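Local structure of aspartate aminotransferase (Rhodobacter sphaeroides, 3NRA) at residues 99-110 / 261-272. The protein probably catalyses the pyridoxal 5'-phosphate-dependent transfer of the amino group of L-aspartate to 2-oxoglutarate, giving oxaloacetate and L-glutamate. Sequence-based numbering, arbitrary orientation.
Sequences VDARDGLIITPG and RLGVAFGSRAII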
loop_
_atom_site.group_PDB
_atom_site.type_symbol
_atom_site.label_atom_id
_atom_site.label_comp_id
_atom_site.label_asym_id
_atom_site.label_seq_id
_atom_site.Cartn_x
_atom_site.Cartn_y
_atom_site.Cartn_z
ATOM N N VAL B 99 -9.579 7.379 -21.956
ATOM C CA VAL B 99 -9.411 7.123 -20.547
ATOM C C VAL B 99 -10.436 7.985 -19.800
ATOM O O VAL B 99 -10.585 9.190 -20.082
ATOM C CB VAL B 99 -7.953 7.472 -20.071
ATOM C CG1 VAL B 99 -7.840 7.349 -18.592
ATOM C CG2 VAL B 99 -6.933 6.539 -20.750
ATOM N N ASP B 100 -11.137 7.364 -18.871
ATOM C CA ASP B 100 -12.168 8.012 -18.096
ATOM C C ASP B 100 -11.607 8.417 -16.712
ATOM O O ASP B 100 -11.460 7.573 -15.836
ATOM C CB ASP B 100 -13.336 7.036 -17.956
ATOM C CG ASP B 100 -14.478 7.578 -17.106
ATOM O OD1 ASP B 100 -14.371 8.686 -16.543
ATOM O OD2 ASP B 100 -15.487 6.856 -16.994
ATOM N N ALA B 101 -11.320 9.710 -16.527
ATOM C CA ALA B 101 -10.782 10.228 -15.237
ATOM C C ALA B 101 -11.650 9.904 -14.007
ATOM O O ALA B 101 -11.118 9.637 -12.915
ATOM C CB ALA B 101 -10.582 11.748 -15.311
ATOM N N ARG B 102 -12.967 9.947 -14.195
ATOM C CA ARG B 102 -13.875 9.909 -13.071
ATOM C C ARG B 102 -14.086 8.482 -12.565
ATOM O O ARG B 102 -13.897 8.225 -11.396
ATOM C CB ARG B 102 -15.210 10.604 -13.433
ATOM C CG ARG B 102 -15.054 12.110 -13.851
ATOM C CD ARG B 102 -14.017 12.846 -12.966
ATOM N NE ARG B 102 -13.906 14.285 -13.196
ATOM C CZ ARG B 102 -14.756 15.215 -12.737
ATOM N NH1 ARG B 102 -15.891 14.870 -12.116
ATOM N NH2 ARG B 102 -14.483 16.512 -12.947
ATOM N N ASP B 103 -14.440 7.562 -13.462
ATOM C CA ASP B 103 -14.766 6.186 -13.071
ATOM C C ASP B 103 -13.824 5.106 -13.624
ATOM O O ASP B 103 -13.981 3.928 -13.287
ATOM C CB ASP B 103 -16.202 5.862 -13.486
ATOM C CG ASP B 103 -17.211 6.874 -12.950
ATOM O OD1 ASP B 103 -17.046 7.318 -11.799
ATOM O OD2 ASP B 103 -18.167 7.209 -13.675
ATOM N N GLY B 104 -12.863 5.486 -14.464
ATOM C CA GLY B 104 -11.988 4.500 -15.097
ATOM C C GLY B 104 -10.505 4.682 -14.837
ATOM O O GLY B 104 -9.690 4.243 -15.646
ATOM N N LEU B 105 -10.149 5.358 -13.734
ATOM C CA LEU B 105 -8.745 5.728 -13.454
ATOM C C LEU B 105 -8.522 5.801 -11.951
ATOM O O LEU B 105 -9.195 6.528 -11.276
ATOM C CB LEU B 105 -8.378 7.057 -14.093
ATOM C CG LEU B 105 -6.949 7.571 -13.845
ATOM C CD1 LEU B 105 -5.841 6.541 -14.300
ATOM C CD2 LEU B 105 -6.756 8.896 -14.534
ATOM N N ILE B 106 -7.579 5.004 -11.455
ATOM C CA ILE B 106 -7.233 4.977 -10.041
ATOM C C ILE B 106 -5.753 5.249 -9.917
ATOM O O ILE B 106 -4.968 4.778 -10.761
ATOM C CB ILE B 106 -7.594 3.604 -9.384
ATOM C CG1 ILE B 106 -7.366 3.647 -7.884
ATOM C CG2 ILE B 106 -6.800 2.462 -10.017
ATOM C CD1 ILE B 106 -7.942 2.375 -7.100
ATOM N N ILE B 107 -5.385 6.064 -8.900
ATOM C CA ILE B 107 -4.007 6.268 -8.507
ATOM C C ILE B 107 -3.669 5.416 -7.282
ATOM O O ILE B 107 -4.393 5.447 -6.286
ATOM C CB ILE B 107 -3.725 7.711 -8.150
ATOM C CG1 ILE B 107 -4.137 8.652 -9.311
ATOM C CG2 ILE B 107 -2.209 7.873 -7.808
ATOM C CD1 ILE B 107 -3.922 10.174 -9.006
ATOM N N THR B 108 -2.528 4.712 -7.348
ATOM C CA THR B 108 -2.216 3.595 -6.443
ATOM C C THR B 108 -0.791 3.735 -5.856
ATOM O O THR B 108 0.055 4.485 -6.418
ATOM C CB THR B 108 -2.251 2.246 -7.190
ATOM O OG1 THR B 108 -1.357 2.310 -8.295
ATOM C CG2 THR B 108 -3.667 1.903 -7.695
ATOM N N PRO B 109 -0.505 2.994 -4.745
ATOM C CA PRO B 109 0.859 2.957 -4.197
ATOM C C PRO B 109 1.802 2.113 -5.077
ATOM O O PRO B 109 1.966 0.895 -4.856
ATOM C CB PRO B 109 0.677 2.358 -2.808
ATOM C CG PRO B 109 -0.668 1.626 -2.864
ATOM C CD PRO B 109 -1.494 2.345 -3.850
ATOM N N GLY B 110 2.397 2.773 -6.077
ATOM C CA GLY B 110 3.219 2.100 -7.062
ATOM C C GLY B 110 2.339 1.373 -8.057
ATOM O O GLY B 110 1.102 1.254 -7.865
ATOM N N ARG B 261 6.438 6.365 -4.720
ATOM C CA ARG B 261 5.478 5.243 -4.641
ATOM C C ARG B 261 4.093 5.554 -5.331
ATOM O O ARG B 261 3.057 5.677 -4.658
ATOM C CB ARG B 261 5.298 4.779 -3.191
ATOM C CG ARG B 261 4.685 3.315 -3.042
ATOM C CD ARG B 261 5.770 2.292 -2.712
ATOM N NE ARG B 261 6.799 2.256 -3.732
ATOM C CZ ARG B 261 6.761 1.541 -4.852
ATOM N NH1 ARG B 261 5.797 0.665 -5.087
ATOM N NH2 ARG B 261 7.729 1.693 -5.731
ATOM N N LEU B 262 4.108 5.630 -6.675
ATOM C CA LEU B 262 2.942 6.010 -7.455
ATOM C C LEU B 262 2.746 5.091 -8.624
ATOM O O LEU B 262 3.705 4.684 -9.267
ATOM C CB LEU B 262 3.072 7.464 -7.964
ATOM C CG LEU B 262 3.178 8.496 -6.856
ATOM C CD1 LEU B 262 3.813 9.749 -7.391
ATOM C CD2 LEU B 262 1.786 8.762 -6.240
ATOM N N GLY B 263 1.489 4.711 -8.860
ATOM C CA GLY B 263 1.112 3.992 -10.046
ATOM C C GLY B 263 -0.271 4.378 -10.411
ATOM O O GLY B 263 -0.956 5.064 -9.642
ATOM N N VAL B 264 -0.707 3.946 -11.582
ATOM C CA VAL B 264 -2.101 4.103 -11.970
ATOM C C VAL B 264 -2.621 2.856 -12.612
ATOM O O VAL B 264 -1.837 2.044 -13.153
ATOM C CB VAL B 264 -2.314 5.264 -12.953
ATOM C CG1 VAL B 264 -1.932 6.593 -12.301
ATOM C CG2 VAL B 264 -1.552 5.003 -14.277
ATOM N N ALA B 265 -3.944 2.703 -12.556
ATOM C CA ALA B 265 -4.653 1.681 -13.313
ATOM C C ALA B 265 -5.841 2.325 -14.010
ATOM O O ALA B 265 -6.469 3.245 -13.465
ATOM C CB ALA B 265 -5.105 0.607 -12.436
ATOM N N PHE B 266 -6.129 1.866 -15.211
ATOM C CA PHE B 266 -7.225 2.425 -15.983
ATOM C C PHE B 266 -7.813 1.453 -16.943
ATOM O O PHE B 266 -7.141 0.514 -17.399
ATOM C CB PHE B 266 -6.788 3.725 -16.733
ATOM C CG PHE B 266 -5.476 3.599 -17.512
ATOM C CD1 PHE B 266 -4.237 3.768 -16.865
ATOM C CD2 PHE B 266 -5.487 3.424 -18.883
ATOM C CE1 PHE B 266 -3.051 3.721 -17.579
ATOM C CE2 PHE B 266 -4.310 3.350 -19.598
ATOM C CZ PHE B 266 -3.081 3.518 -18.953
ATOM N N GLY B 267 -9.079 1.675 -17.244
ATOM C CA GLY B 267 -9.853 0.744 -18.023
ATOM C C GLY B 267 -11.164 0.444 -17.351
ATOM O O GLY B 267 -11.887 1.364 -16.964
ATOM N N SER B 268 -11.473 -0.859 -17.220
ATOM C CA SER B 268 -12.810 -1.323 -16.885
ATOM C C SER B 268 -13.414 -0.617 -15.673
ATOM O O SER B 268 -12.833 -0.660 -14.581
ATOM C CB SER B 268 -12.772 -2.813 -16.584
ATOM O OG SER B 268 -14.053 -3.250 -16.176
ATOM N N ARG B 269 -14.594 -0.025 -15.853
ATOM C CA ARG B 269 -15.202 0.676 -14.759
ATOM C C ARG B 269 -15.615 -0.264 -13.600
ATOM O O ARG B 269 -15.411 0.093 -12.443
ATOM C CB ARG B 269 -16.352 1.556 -15.240
ATOM C CG ARG B 269 -15.841 2.788 -16.003
ATOM C CD ARG B 269 -16.948 3.610 -16.554
ATOM N NE ARG B 269 -17.412 3.078 -17.812
ATOM C CZ ARG B 269 -16.861 3.359 -18.984
ATOM N NH1 ARG B 269 -15.807 4.171 -19.051
ATOM N NH2 ARG B 269 -17.356 2.819 -20.084
ATOM N N ALA B 270 -16.158 -1.447 -13.914
ATOM C CA ALA B 270 -16.532 -2.399 -12.887
ATOM C C ALA B 270 -15.292 -2.831 -12.077
ATOM O O ALA B 270 -15.333 -2.870 -10.865
ATOM C CB ALA B 270 -17.244 -3.640 -13.510
ATOM N N ILE B 271 -14.185 -3.101 -12.751
ATOM C CA ILE B 271 -13.015 -3.594 -12.055
ATOM C C ILE B 271 -12.322 -2.464 -11.262
ATOM O O ILE B 271 -11.923 -2.662 -10.122
ATOM C CB ILE B 271 -12.009 -4.276 -13.011
ATOM C CG1 ILE B 271 -12.659 -5.519 -13.677
ATOM C CG2 ILE B 271 -10.755 -4.661 -12.234
ATOM C CD1 ILE B 271 -11.827 -6.127 -14.833
ATOM N N ILE B 272 -12.206 -1.296 -11.879
ATOM C CA ILE B 272 -11.649 -0.117 -11.223
ATOM C C ILE B 272 -12.480 0.256 -9.974
ATOM O O ILE B 272 -11.920 0.539 -8.941
ATOM C CB ILE B 272 -11.566 1.081 -12.202
ATOM C CG1 ILE B 272 -10.480 0.824 -13.269
ATOM C CG2 ILE B 272 -11.312 2.395 -11.445
ATOM C CD1 ILE B 272 -9.145 1.229 -12.875
HETATM O O HOH W 1 -15.655 2.744 -11.662
#
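Strand 105-108 pairs antiparallel with strand 263-267, their axes 158° apart and 4.5 Å at closest approach. This is one margin of the seven-stranded mixed sheet in the large domain of a class-I (fold type I) aminotransferase. Strand 105-108 is its outermost strand within the chain, and 263-267 is the antiparallel one. I106 and A265 form a hydrogen-bonded pair; I106 N reaches A265 O at 2.9 Å. T108 and G263 form the next such pair. On the face of I106 and A265, I106 CG2 presses on A265 CB at a tight 3.5 Å. I272 CD1, from helix 269-282, also meets that CG2. On the other face, L105 lies alongside F266, and its CD1 touches F266 CB at 3.8 Å. V99 CG2 comes obliquely to the F266 ring at CD2.

Where the chain leads into strand 105-108 and out of 263-267, D100 and R269 cross at about a right angle. In one of two modelled conformers, R269 NH1 makes a salt bridge to D100 OD2 at 3.4 Å, its hydrogen bond weak, the carboxylate and guanidinium planes turned 48° apart. R269 NH2 pairs with E243. D100 OD1 closes an Asx turn on R102 N. Replacing D100 with an alanine would probably cost R269 NH1 its carboxylate partner, the E243 bridge remaining, and R102 N its turn-closing acceptor. A water bridges D103 O and R269 O.

At the other end, R261 NH1 bonds the phosphate of the cofactor-bearing lysine at 253. R261 CG packs against P109 CB. T108 OG1, set between its backbone N and carbonyl carbon (chi1 56°), donates to G110 O at 2.7 Å.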